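Local coordinates for protein protease (Penicillium cyclopium, PDB 5Z6O) that hydrolyses peptide bonds as a subtilisin-family serine protease of the proteinase K type, with casein, gelatin and type IV collagen as probable substrates, at residues A56-N61 against N65-G70; V37-D42 against V119-S124; A260-S265 against T271-L276; I184-N189 against S195-G200; T77-T80 against K85-V88. All blocks are in the same frame, centred on the assembly; numbering follows the deposited sequence.

Contact 1. Residues A56-N61 against N65-G70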
# COMPACT_ATOMS: atom_id res chain seq x y z
N ALA A 56 2.07 8.75 13.09
CA ALA A 56 3.06 7.73 12.78
C ALA A 56 3.91 7.45 14.00
O ALA A 56 4.38 8.38 14.67
CB ALA A 56 3.98 8.20 11.63
N GLU A 57 4.13 6.18 14.28
CA GLU A 57 4.98 5.81 15.40
C GLU A 57 5.99 4.77 14.93
O GLU A 57 5.78 4.10 13.92
CB GLU A 57 4.14 5.29 16.59
CG GLU A 57 3.58 3.92 16.40
CD GLU A 57 2.56 3.53 17.48
OE1 GLU A 57 1.66 4.34 17.81
OE2 GLU A 57 2.65 2.39 18.01
N TRP A 58 7.11 4.67 15.65
CA TRP A 58 8.17 3.73 15.29
C TRP A 58 7.87 2.37 15.91
O TRP A 58 7.69 2.29 17.12
CB TRP A 58 9.53 4.23 15.77
CG TRP A 58 10.63 3.46 15.15
CD1 TRP A 58 11.27 2.36 15.66
CD2 TRP A 58 11.23 3.73 13.88
NE1 TRP A 58 12.23 1.93 14.77
CE2 TRP A 58 12.21 2.74 13.67
CE3 TRP A 58 11.00 4.68 12.89
CZ2 TRP A 58 12.97 2.70 12.51
CZ3 TRP A 58 11.76 4.66 11.76
CH2 TRP A 58 12.73 3.67 11.56
N GLY A 59 7.85 1.31 15.08
CA GLY A 59 7.57 -0.02 15.56
C GLY A 59 8.85 -0.78 15.87
O GLY A 59 9.16 -1.00 17.05
N THR A 60 9.61 -1.15 14.84
CA THR A 60 10.85 -1.89 15.06
C THR A 60 11.80 -1.69 13.88
O THR A 60 11.43 -1.12 12.85
CB THR A 60 10.55 -3.37 15.33
OG1 THR A 60 11.67 -3.98 15.97
CG2 THR A 60 10.23 -4.17 14.04
N ASN A 61 13.04 -2.14 14.05
CA ASN A 61 14.09 -1.97 13.05
C ASN A 61 14.84 -3.28 13.04
O ASN A 61 15.53 -3.59 14.01
CB ASN A 61 15.01 -0.77 13.40
CG ASN A 61 16.09 -0.51 12.34
OD1 ASN A 61 16.37 -1.35 11.47
ND2 ASN A 61 16.70 0.67 12.41
N ASN A 65 20.92 -0.03 13.17
CA ASN A 65 20.77 0.65 14.45
C ASN A 65 20.35 2.10 14.29
O ASN A 65 20.42 2.86 15.26
CB ASN A 65 22.09 0.60 15.25
CG ASN A 65 22.41 -0.79 15.76
OD1 ASN A 65 23.57 -1.21 15.75
ND2 ASN A 65 21.39 -1.51 16.20
N ASP A 66 19.94 2.51 13.08
CA ASP A 66 19.56 3.88 12.79
C ASP A 66 18.04 3.94 12.56
O ASP A 66 17.56 3.49 11.52
CB ASP A 66 20.33 4.34 11.57
CG ASP A 66 20.12 5.79 11.23
OD1 ASP A 66 19.36 6.50 11.91
OD2 ASP A 66 20.76 6.25 10.28
N ASP A 67 17.30 4.47 13.53
CA ASP A 67 15.83 4.42 13.50
C ASP A 67 15.26 5.61 12.74
O ASP A 67 14.43 6.39 13.23
CB ASP A 67 15.26 4.35 14.90
CG ASP A 67 15.69 3.09 15.62
OD1 ASP A 67 15.96 2.07 14.94
OD2 ASP A 67 15.81 3.13 16.86
N THR A 68 15.75 5.75 11.52
CA THR A 68 15.28 6.78 10.61
C THR A 68 15.10 6.15 9.24
O THR A 68 15.64 5.09 8.94
CB THR A 68 16.27 7.96 10.49
OG1 THR A 68 17.50 7.49 9.93
CG2 THR A 68 16.57 8.55 11.85
N ASP A 69 14.37 6.86 8.38
CA ASP A 69 14.29 6.46 6.97
C ASP A 69 15.45 7.10 6.21
O ASP A 69 15.38 8.27 5.79
CB ASP A 69 12.93 6.89 6.39
CG ASP A 69 12.83 6.54 4.91
OD1 ASP A 69 13.70 5.81 4.43
OD2 ASP A 69 11.90 7.00 4.22
N GLY A 70 16.53 6.36 6.01
CA GLY A 70 17.64 6.92 5.28
C GLY A 70 17.55 6.77 3.78
O GLY A 70 18.47 7.15 3.05
O HOH W 1 13.84 0.22 16.60
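Trp58 turns its indole, and Asn61 its amide, away from the backbone N (chi1 -167° and -177°). Both groups then face Asp67 in the loop that follows the strand. The six-membered ring of Trp58 receives Asp67 CB over one face, a CH-pi contact of 4.0 Å to the centroid. Trp58 CH2 comes within 3.4 Å of Asp67 C, so the indole packs on the backbone as well as on the side chain. The Trp58 and Asp67 side chains cross at about a right angle. A water accepts from Trp58 NE1 at 3.0 Å and gives a weak bond to Asp67 OD1. The same OD1 accepts from Asn61 ND2 at 3.0 Å, with an N-H...O angle of 160°. The donor lies nearly on the C-O axis of the carboxylate, and OD1 lies close to the amide plane. Asn61 has nearby partners too: OD1 accepts from Ala63 N and ND2 gives to Asp64 OD1. The Asn61 amide therefore ties the start of the loop to Asp67. Lys98 NZ bonds Asp66 O and Thr68 O from the neighbouring strand. Asp67 is the centre of an inverse gamma turn, in the surface loop between outermost strand 56-61 of the parallel sheet and helix 73-82.

Contact 2. Residues V37-D42 against V119-S124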
# COMPACT_ATOMS: atom_id res chain seq x y z
N VAL A 37 -4.79 0.46 12.08
CA VAL A 37 -3.33 0.51 12.13
C VAL A 37 -2.79 -0.01 10.81
O VAL A 37 -3.20 -1.09 10.34
CB VAL A 37 -2.79 -0.32 13.30
CG1 VAL A 37 -1.26 -0.28 13.30
CG2 VAL A 37 -3.38 0.22 14.61
N ILE A 38 -1.87 0.73 10.20
CA ILE A 38 -1.19 0.33 8.98
C ILE A 38 0.28 0.11 9.30
O ILE A 38 0.98 1.05 9.71
CB ILE A 38 -1.33 1.39 7.88
CG1 ILE A 38 -2.80 1.59 7.49
CG2 ILE A 38 -0.56 0.94 6.66
CD1 ILE A 38 -3.04 2.87 6.63
N TYR A 39 0.78 -1.10 9.05
CA TYR A 39 2.20 -1.37 9.22
C TYR A 39 2.92 -1.16 7.89
O TYR A 39 2.63 -1.85 6.92
CB TYR A 39 2.42 -2.80 9.69
CG TYR A 39 1.83 -3.05 11.05
CD1 TYR A 39 2.56 -2.77 12.21
CD2 TYR A 39 0.53 -3.59 11.18
CE1 TYR A 39 2.04 -3.00 13.46
CE2 TYR A 39 -0.02 -3.81 12.45
CZ TYR A 39 0.76 -3.51 13.57
OH TYR A 39 0.22 -3.74 14.81
N GLY A 40 3.88 -0.24 7.87
CA GLY A 40 4.69 0.01 6.69
C GLY A 40 5.98 -0.77 6.78
O GLY A 40 6.85 -0.46 7.59
N VAL A 41 6.10 -1.83 5.97
CA VAL A 41 7.25 -2.73 6.04
C VAL A 41 8.20 -2.33 4.92
O VAL A 41 7.98 -2.68 3.75
CB VAL A 41 6.80 -4.20 5.91
CG1 VAL A 41 7.98 -5.14 5.94
CG2 VAL A 41 5.79 -4.57 7.02
N ASP A 42 9.24 -1.57 5.24
CA ASP A 42 9.97 -0.84 4.20
C ASP A 42 11.29 -0.32 4.76
O ASP A 42 11.86 -0.94 5.67
CB ASP A 42 9.08 0.30 3.68
CG ASP A 42 9.34 0.66 2.25
OD1 ASP A 42 10.50 1.00 1.93
OD2 ASP A 42 8.36 0.64 1.46
N VAL A 119 2.89 -8.84 13.32
CA VAL A 119 1.76 -9.70 13.68
C VAL A 119 1.60 -9.74 15.21
O VAL A 119 0.48 -9.62 15.74
CB VAL A 119 1.94 -11.12 13.11
CG1 VAL A 119 0.97 -12.09 13.81
CG2 VAL A 119 1.71 -11.14 11.56
N LYS A 120 2.71 -9.91 15.93
CA LYS A 120 2.65 -9.90 17.39
C LYS A 120 2.09 -8.59 17.92
O LYS A 120 1.25 -8.57 18.83
CB LYS A 120 4.05 -10.12 17.99
CG LYS A 120 4.44 -11.58 18.11
CD LYS A 120 5.72 -11.72 18.92
CE LYS A 120 6.12 -13.18 19.03
NZ LYS A 120 6.37 -13.77 17.69
N ASP A 121 2.56 -7.47 17.36
CA ASP A 121 2.08 -6.17 17.80
C ASP A 121 0.59 -6.00 17.54
O ASP A 121 -0.14 -5.43 18.37
CB ASP A 121 2.87 -5.06 17.10
CG ASP A 121 2.54 -3.69 17.64
OD1 ASP A 121 3.01 -3.36 18.75
OD2 ASP A 121 1.80 -2.96 16.96
N SER A 122 0.11 -6.49 16.40
CA SER A 122 -1.30 -6.33 16.11
C SER A 122 -2.15 -7.13 17.09
O SER A 122 -3.22 -6.67 17.49
CB SER A 122 -1.59 -6.74 14.66
OG SER A 122 -1.41 -8.12 14.47
N LYS A 123 -1.70 -8.33 17.48
CA LYS A 123 -2.41 -9.06 18.54
C LYS A 123 -2.39 -8.28 19.85
O LYS A 123 -3.44 -8.08 20.48
CB LYS A 123 -1.80 -10.46 18.73
CG LYS A 123 -2.03 -11.38 17.54
CD LYS A 123 -1.69 -12.83 17.86
CE LYS A 123 -1.84 -13.73 16.63
NZ LYS A 123 -3.16 -13.53 15.93
N SER A 124 -1.22 -7.77 20.26
CA SER A 124 -1.13 -7.05 21.52
C SER A 124 -2.03 -5.83 21.56
O SER A 124 -2.57 -5.49 22.62
CB SER A 124 0.32 -6.65 21.79
OG SER A 124 1.15 -7.80 21.82
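Tyr39 reaches from strand 37-42 to Asp121 and Ser122 on helix 108-124. Its CB leaves the strand toward the helix. CG stands beside the backbone N (chi1 -64°), and the ring extends toward the helix. Further out, CE1 comes within 3.5 Å of Asp121 OD2, which sits at the ring edge, in plane. On the other flank Tyr39 CE2 meets Ser122 CB at 4.0 Å. The tip ends in a hydrogen bond: Tyr39 OH donates to Asp121 OD2 at 2.8 Å. The oxygen uses its anti lone pair, and its carboxylate stands almost perpendicular to the ring (87°). Asp121 CG is anti to its own backbone N (chi1 -173°), which directs the carboxylate at the tyrosine. Asp121 OD2 also forms a salt bridge with Arg125 NE. The phenol and the guanidinium together would probably favour the ionised acid. In the conformer described, Ser122 OG bonds Val119 O at 2.7 Å, a carbonyl that Lys123 N also uses. Helix 108-124 is the link of a beta-alpha-beta crossover from strand 93-98 to strand 131-135. Strand 37-42 lies between those two in the parallel sheet of the subtilisin fold.

Contact 3. Residues A260-S265 against T271-L276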
# COMPACT_ATOMS: atom_id res chain seq x y z
N ALA A 260 -13.88 -2.34 -7.57
CA ALA A 260 -13.01 -1.80 -8.63
C ALA A 260 -13.72 -1.76 -9.99
O ALA A 260 -14.59 -2.57 -10.27
CB ALA A 260 -11.73 -2.68 -8.75
N ILE A 261 -13.32 -0.82 -10.84
CA ILE A 261 -13.94 -0.59 -12.15
C ILE A 261 -13.02 -1.09 -13.25
O ILE A 261 -11.79 -0.99 -13.14
CB ILE A 261 -14.27 0.90 -12.34
CG1 ILE A 261 -15.24 1.30 -11.24
CG2 ILE A 261 -14.95 1.11 -13.66
CD1 ILE A 261 -15.57 2.74 -11.24
N THR A 262 -13.60 -1.65 -14.31
CA THR A 262 -12.76 -2.21 -15.37
C THR A 262 -12.30 -1.06 -16.27
O THR A 262 -12.87 -0.75 -17.32
CB THR A 262 -13.53 -3.29 -16.12
OG1 THR A 262 -13.68 -4.43 -15.27
CG2 THR A 262 -12.79 -3.71 -17.32
N LYS A 263 -11.23 -0.39 -15.83
CA LYS A 263 -10.80 0.82 -16.50
C LYS A 263 -9.48 0.72 -17.23
O LYS A 263 -9.15 1.66 -17.95
CB LYS A 263 -10.65 1.96 -15.50
CG LYS A 263 -11.87 2.22 -14.83
CD LYS A 263 -12.91 2.60 -15.88
CE LYS A 263 -12.95 4.10 -16.25
NZ LYS A 263 -12.92 4.36 -17.75
N ILE A 264 -8.67 -0.31 -16.98
CA ILE A 264 -7.33 -0.30 -17.54
C ILE A 264 -7.38 -0.61 -19.03
O ILE A 264 -8.06 -1.56 -19.47
CB ILE A 264 -6.43 -1.29 -16.80
CG1 ILE A 264 -6.32 -0.91 -15.33
CG2 ILE A 264 -5.01 -1.25 -17.40
CD1 ILE A 264 -5.69 0.45 -15.08
N SER A 265 -6.64 0.17 -19.80
CA SER A 265 -6.49 0.01 -21.23
C SER A 265 -5.21 -0.77 -21.51
O SER A 265 -4.16 -0.45 -20.96
CB SER A 265 -6.42 1.39 -21.88
OG SER A 265 -6.34 1.31 -23.30
N THR A 271 -4.39 -10.81 -17.48
CA THR A 271 -4.32 -9.88 -16.35
C THR A 271 -5.63 -9.12 -16.22
O THR A 271 -6.22 -8.70 -17.23
CB THR A 271 -3.14 -8.90 -16.52
OG1 THR A 271 -1.94 -9.63 -16.72
CG2 THR A 271 -2.95 -8.02 -15.27
N THR A 272 -6.12 -8.99 -15.00
CA THR A 272 -7.30 -8.18 -14.73
C THR A 272 -7.13 -6.76 -15.24
O THR A 272 -6.02 -6.25 -15.32
CB THR A 272 -7.60 -8.14 -13.23
OG1 THR A 272 -8.82 -7.43 -13.03
CG2 THR A 272 -6.49 -7.41 -12.47
N THR A 273 -8.24 -6.12 -15.60
CA THR A 273 -8.20 -4.72 -15.97
C THR A 273 -8.89 -3.85 -14.93
O THR A 273 -9.20 -2.70 -15.22
CB THR A 273 -8.82 -4.51 -17.34
OG1 THR A 273 -10.19 -4.87 -17.30
CG2 THR A 273 -8.16 -5.43 -18.33
N LYS A 274 -9.08 -4.37 -13.71
CA LYS A 274 -9.76 -3.64 -12.63
C LYS A 274 -8.82 -2.62 -12.00
O LYS A 274 -7.64 -2.89 -11.80
CB LYS A 274 -10.25 -4.61 -11.55
CG LYS A 274 -11.61 -5.23 -11.96
CD LYS A 274 -12.21 -6.12 -10.90
CE LYS A 274 -13.69 -6.45 -11.24
NZ LYS A 274 -14.71 -5.77 -10.34
N LEU A 275 -9.37 -1.45 -11.73
CA LEU A 275 -8.64 -0.32 -11.16
C LEU A 275 -9.29 0.08 -9.84
O LEU A 275 -10.51 0.24 -9.78
CB LEU A 275 -8.67 0.88 -12.12
CG LEU A 275 -8.01 2.17 -11.53
CD1 LEU A 275 -6.53 1.95 -11.21
CD2 LEU A 275 -8.17 3.29 -12.55
N LEU A 276 -8.47 0.31 -8.81
CA LEU A 276 -8.95 0.72 -7.49
C LEU A 276 -9.96 1.86 -7.57
O LEU A 276 -9.70 2.88 -8.19
CB LEU A 276 -7.76 1.18 -6.65
CG LEU A 276 -7.99 1.66 -5.20
CD1 LEU A 276 -8.65 0.52 -4.39
CD2 LEU A 276 -6.62 2.10 -4.61
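The Ala260 peptide carbonyl has Lys274 NZ above its plane, 36° out, at 3.2 Å from Ala260 O. The lysine chain is extended up to a bend at its last torsion (chi4 -109°), which brings NZ over that oxygen. NZ is shared with Val257 O, its stronger partner. On the way Lys274 CB passes Ala260 CB at 3.7 Å. The backbones of the two segments are joined by further bonds. Leu275 N meets Ile261 O at 2.8 Å, and Ile261 N meets Leu275 O at 3.2 Å. This makes an antiparallel hydrogen-bonded pair. Ile264 N gives to Thr273 O at 3.0 Å, and Lys263 N adds a weak bond to the same oxygen. On the face that carries Ile261 and Leu275, Leu275 CB meets Lys263 CB at 4.1 Å and Ile264 CD1 at 4.2 Å. Thr262 is the centre of an inverse gamma turn. Thr272 OG1 accepts from Lys274 N in an ST turn. Backbone bonds from Lys274 and Leu276 to Tyr206 join the hairpin to strand 205-208. The ammonium bridges two carbonyls where helix 249-259 ends, so its charge probably balances the partial negative charge there and ties the helix end to the hairpin.

Contact 4. Residues I184-N189 against S195-G200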
# COMPACT_ATOMS: atom_id res chain seq x y z
N ILE A 184 -0.71 -6.04 -6.27
CA ILE A 184 -1.16 -4.79 -6.90
C ILE A 184 -0.23 -4.43 -8.05
O ILE A 184 0.98 -4.29 -7.85
CB ILE A 184 -1.22 -3.64 -5.88
CG1 ILE A 184 -1.93 -4.05 -4.58
CG2 ILE A 184 -1.90 -2.42 -6.51
CD1 ILE A 184 -3.32 -4.67 -4.85
N ALA A 185 -0.79 -4.24 -9.24
CA ALA A 185 -0.05 -3.76 -10.40
C ALA A 185 -0.23 -2.25 -10.54
O ALA A 185 -1.10 -1.64 -9.91
CB ALA A 185 -0.51 -4.49 -11.67
N ALA A 186 0.64 -1.64 -11.36
CA ALA A 186 0.74 -0.18 -11.43
C ALA A 186 0.07 0.37 -12.68
O ALA A 186 0.35 -0.09 -13.79
CB ALA A 186 2.20 0.24 -11.41
N SER A 187 -0.76 1.41 -12.51
CA SER A 187 -1.42 2.06 -13.65
C SER A 187 -0.86 3.46 -13.85
O SER A 187 -0.20 4.02 -12.97
CB SER A 187 -2.94 2.13 -13.43
OG SER A 187 -3.30 3.06 -12.41
N THR A 188 -1.17 4.06 -15.02
CA THR A 188 -0.71 5.41 -15.35
C THR A 188 -1.89 6.37 -15.36
O THR A 188 -3.04 5.96 -15.31
CB THR A 188 -0.04 5.45 -16.72
OG1 THR A 188 -1.07 5.19 -17.73
CG2 THR A 188 1.04 4.38 -16.81
N ASN A 189 -1.59 7.67 -15.52
CA ASN A 189 -2.65 8.68 -15.44
C ASN A 189 -3.57 8.66 -16.64
O ASN A 189 -4.67 9.20 -16.55
CB ASN A 189 -2.08 10.11 -15.22
CG ASN A 189 -1.12 10.58 -16.32
OD1 ASN A 189 -0.79 11.77 -16.36
ND2 ASN A 189 -0.64 9.69 -17.14
N SER A 195 4.53 0.50 -18.11
CA SER A 195 5.37 -0.39 -18.91
C SER A 195 6.19 -1.35 -18.05
O SER A 195 6.49 -2.47 -18.48
CB SER A 195 6.31 0.43 -19.80
OG SER A 195 7.08 1.32 -19.02
N PHE A 196 6.58 -0.93 -16.85
CA PHE A 196 7.42 -1.76 -15.99
C PHE A 196 6.64 -2.77 -15.16
O PHE A 196 7.27 -3.61 -14.51
CB PHE A 196 8.22 -0.87 -15.03
CG PHE A 196 7.36 0.10 -14.25
CD1 PHE A 196 6.65 -0.34 -13.13
CD2 PHE A 196 7.22 1.43 -14.66
CE1 PHE A 196 5.82 0.54 -12.43
CE2 PHE A 196 6.41 2.34 -13.95
CZ PHE A 196 5.70 1.87 -12.81
N THR A 197 5.31 -2.71 -15.10
CA THR A 197 4.62 -3.49 -14.07
C THR A 197 4.64 -4.98 -14.37
O THR A 197 4.52 -5.40 -15.52
CB THR A 197 3.16 -3.01 -13.87
OG1 THR A 197 2.63 -3.63 -12.68
CG2 THR A 197 2.27 -3.41 -15.06
N ASN A 198 4.80 -5.78 -13.32
CA ASN A 198 4.54 -7.20 -13.42
C ASN A 198 3.04 -7.40 -13.59
O ASN A 198 2.24 -6.51 -13.29
CB ASN A 198 5.06 -7.95 -12.19
CG ASN A 198 6.58 -8.13 -12.20
OD1 ASN A 198 7.28 -7.71 -13.11
ND2 ASN A 198 7.09 -8.74 -11.15
N PHE A 199 2.65 -8.58 -14.09
CA PHE A 199 1.27 -8.84 -14.50
C PHE A 199 0.97 -10.31 -14.27
O PHE A 199 1.72 -11.03 -13.60
CB PHE A 199 1.06 -8.47 -15.98
CG PHE A 199 2.10 -9.06 -16.89
CD1 PHE A 199 1.99 -10.38 -17.33
CD2 PHE A 199 3.21 -8.30 -17.26
CE1 PHE A 199 2.98 -10.93 -18.14
CE2 PHE A 199 4.18 -8.85 -18.07
CZ PHE A 199 4.07 -10.16 -18.50
N GLY A 200 -0.15 -10.77 -14.82
CA GLY A 200 -0.51 -12.17 -14.76
C GLY A 200 -1.67 -12.41 -13.83
O GLY A 200 -2.23 -11.50 -13.22
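Thr197 passes Ala186 with their CA atoms 5.7 Å apart, where the loop 195-200 runs beside strand 182-187. Its OG1 does the joining. With OG1 anti to the backbone N (chi1 -169°), the hydroxyl points at the strand and CG2 is left near Ala186 O. Ala186 N gives to Thr197 OG1 at 3.1 Å, with an N-H...O angle of 165°. The Thr197 hydroxyl oxygen OG1 donates to Asn198 O at 3.0 Å, in the carbonyl plane and on a lone pair. Ala185 CB packs against Thr197 OG1 at 3.4 Å. Next along the strand, Ala186 CB touches Phe196 CE1 at 3.8 Å, an apolar contact. The Asn198 amide points elsewhere: ND2 bonds Ala163 O, and OD1 accepts from Glu166 N and Gln168 N. Thr227 of the ligand pocket touches both Ala186 and Thr197. Phe196 packs on Asn165 of that pocket, and its side chain lies about 6 Å from the bound phenylmethanesulfonic acid. One buried hydroxyl both accepts, from the strand, and donates, to the loop. This fixes its rotation, satisfies the Ala186 N-H and holds the loop to the strand near the pocket.

Contact 5. Residues T77-T80 against K85-V88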
# COMPACT_ATOMS: atom_id res chain seq x y z
N THR A 77 5.88 5.74 0.71
CA THR A 77 4.76 4.79 0.67
C THR A 77 3.85 4.93 1.87
O THR A 77 2.61 4.89 1.72
CB THR A 77 5.27 3.35 0.55
OG1 THR A 77 6.08 3.01 1.68
CG2 THR A 77 6.10 3.18 -0.78
N ALA A 78 4.41 5.14 3.08
CA ALA A 78 3.52 5.40 4.21
C ALA A 78 2.67 6.65 3.96
O ALA A 78 1.50 6.74 4.36
CB ALA A 78 4.35 5.57 5.48
N SER A 79 3.27 7.65 3.32
CA SER A 79 2.56 8.90 3.04
C SER A 79 1.41 8.70 2.07
O SER A 79 0.32 9.23 2.27
CB SER A 79 3.58 9.93 2.51
OG SER A 79 2.92 11.12 2.13
N THR A 80 1.63 7.94 0.99
CA THR A 80 0.53 7.60 0.08
C THR A 80 -0.58 6.87 0.81
O THR A 80 -1.76 7.08 0.53
CB THR A 80 1.10 6.73 -1.06
OG1 THR A 80 1.97 7.56 -1.85
CG2 THR A 80 0.00 6.14 -1.95
N LYS A 85 -1.84 15.18 3.57
CA LYS A 85 -1.92 15.80 2.26
C LYS A 85 -1.81 14.78 1.14
O LYS A 85 -2.55 14.86 0.17
CB LYS A 85 -0.84 16.87 2.10
CG LYS A 85 -1.34 18.28 2.42
CD LYS A 85 -0.24 19.31 2.31
CE LYS A 85 0.67 19.05 1.10
NZ LYS A 85 0.01 19.35 -0.20
N PHE A 86 -0.92 13.79 1.25
CA PHE A 86 -0.66 12.91 0.12
C PHE A 86 -1.33 11.55 0.23
O PHE A 86 -1.11 10.72 -0.63
CB PHE A 86 0.85 12.73 -0.05
CG PHE A 86 1.58 14.02 -0.28
CD1 PHE A 86 1.48 14.67 -1.50
CD2 PHE A 86 2.36 14.57 0.72
CE1 PHE A 86 2.14 15.88 -1.71
CE2 PHE A 86 3.03 15.76 0.52
CZ PHE A 86 2.90 16.41 -0.69
N GLY A 87 -2.18 11.33 1.25
CA GLY A 87 -2.59 9.97 1.55
C GLY A 87 -4.06 9.64 1.38
O GLY A 87 -4.92 10.52 1.35
N VAL A 88 -4.32 8.33 1.28
CA VAL A 88 -5.67 7.80 1.08
C VAL A 88 -6.48 7.82 2.38
O VAL A 88 -7.61 8.33 2.41
CB VAL A 88 -5.59 6.36 0.50
CG1 VAL A 88 -7.02 5.75 0.35
CG2 VAL A 88 -4.93 6.38 -0.89
O HOH W 2 0.34 9.96 -2.88
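Thr80 and Val88 share the one direct hydrogen bond of this contact. Val88 N gives to Thr80 O at 2.9 Å, with an N-H...O angle of 146°. A water adds a second bridge. It accepts from Thr80 OG1 at 3.1 Å and donates to Phe86 O at 2.8 Å. There are also weaker CA-H...O contacts. Gly87 CA comes to 3.2 Å from Thr80 O, and Thr80 CA to 3.6 Å from Phe86 O. Van der Waals packing completes the contact. Gly87 has no side chain, and this lets the loop lie close against the helix carbonyls, with Gly87 CA 3.1 Å from Ser79 O. Ser79 OG, anti to its backbone N (chi1 175°), is turned toward Phe86 CB and meets it at 3.4 Å. That hydroxyl is engaged elsewhere, with Asp51 OD2 and Ala215 N. Val88 CG2 rests on Thr80 O at 3.5 Å, and Leu13 and Ile16 of helix 11-16 touch the same valine. All five touching residues are buried. The loop 85-88 crosses beside the C-terminal part of helix 73-82. This helix, which begins at the probable charge-relay residue His73, links strands 56-61 and 93-98 in a beta-alpha-beta crossover of the subtilisin fold.

Contacts 1, 2 and 4 each involve a strand of the central parallel sheet. Contact 1 is on outermost strand 56-61 and contact 4 on strand 182-187, next to the other outermost strand; their centres are 29 Å apart. Contacts 1 and 5 come in series along the chain, both nested inside the loop closed by contact 2; contacts 4 and 3 follow. Contacts 2 and 5 meet through a weak hydrogen bond between Thr77 and Asp42, itself a probable charge-relay residue. Contacts 3 and 4, with centres 11 Å apart, join at Thr271 and Gly200, while Ile264 and Leu275 pack on Ser187. The hairpin near the C terminus thus packs against the end of strand 182-187 and the loop after it.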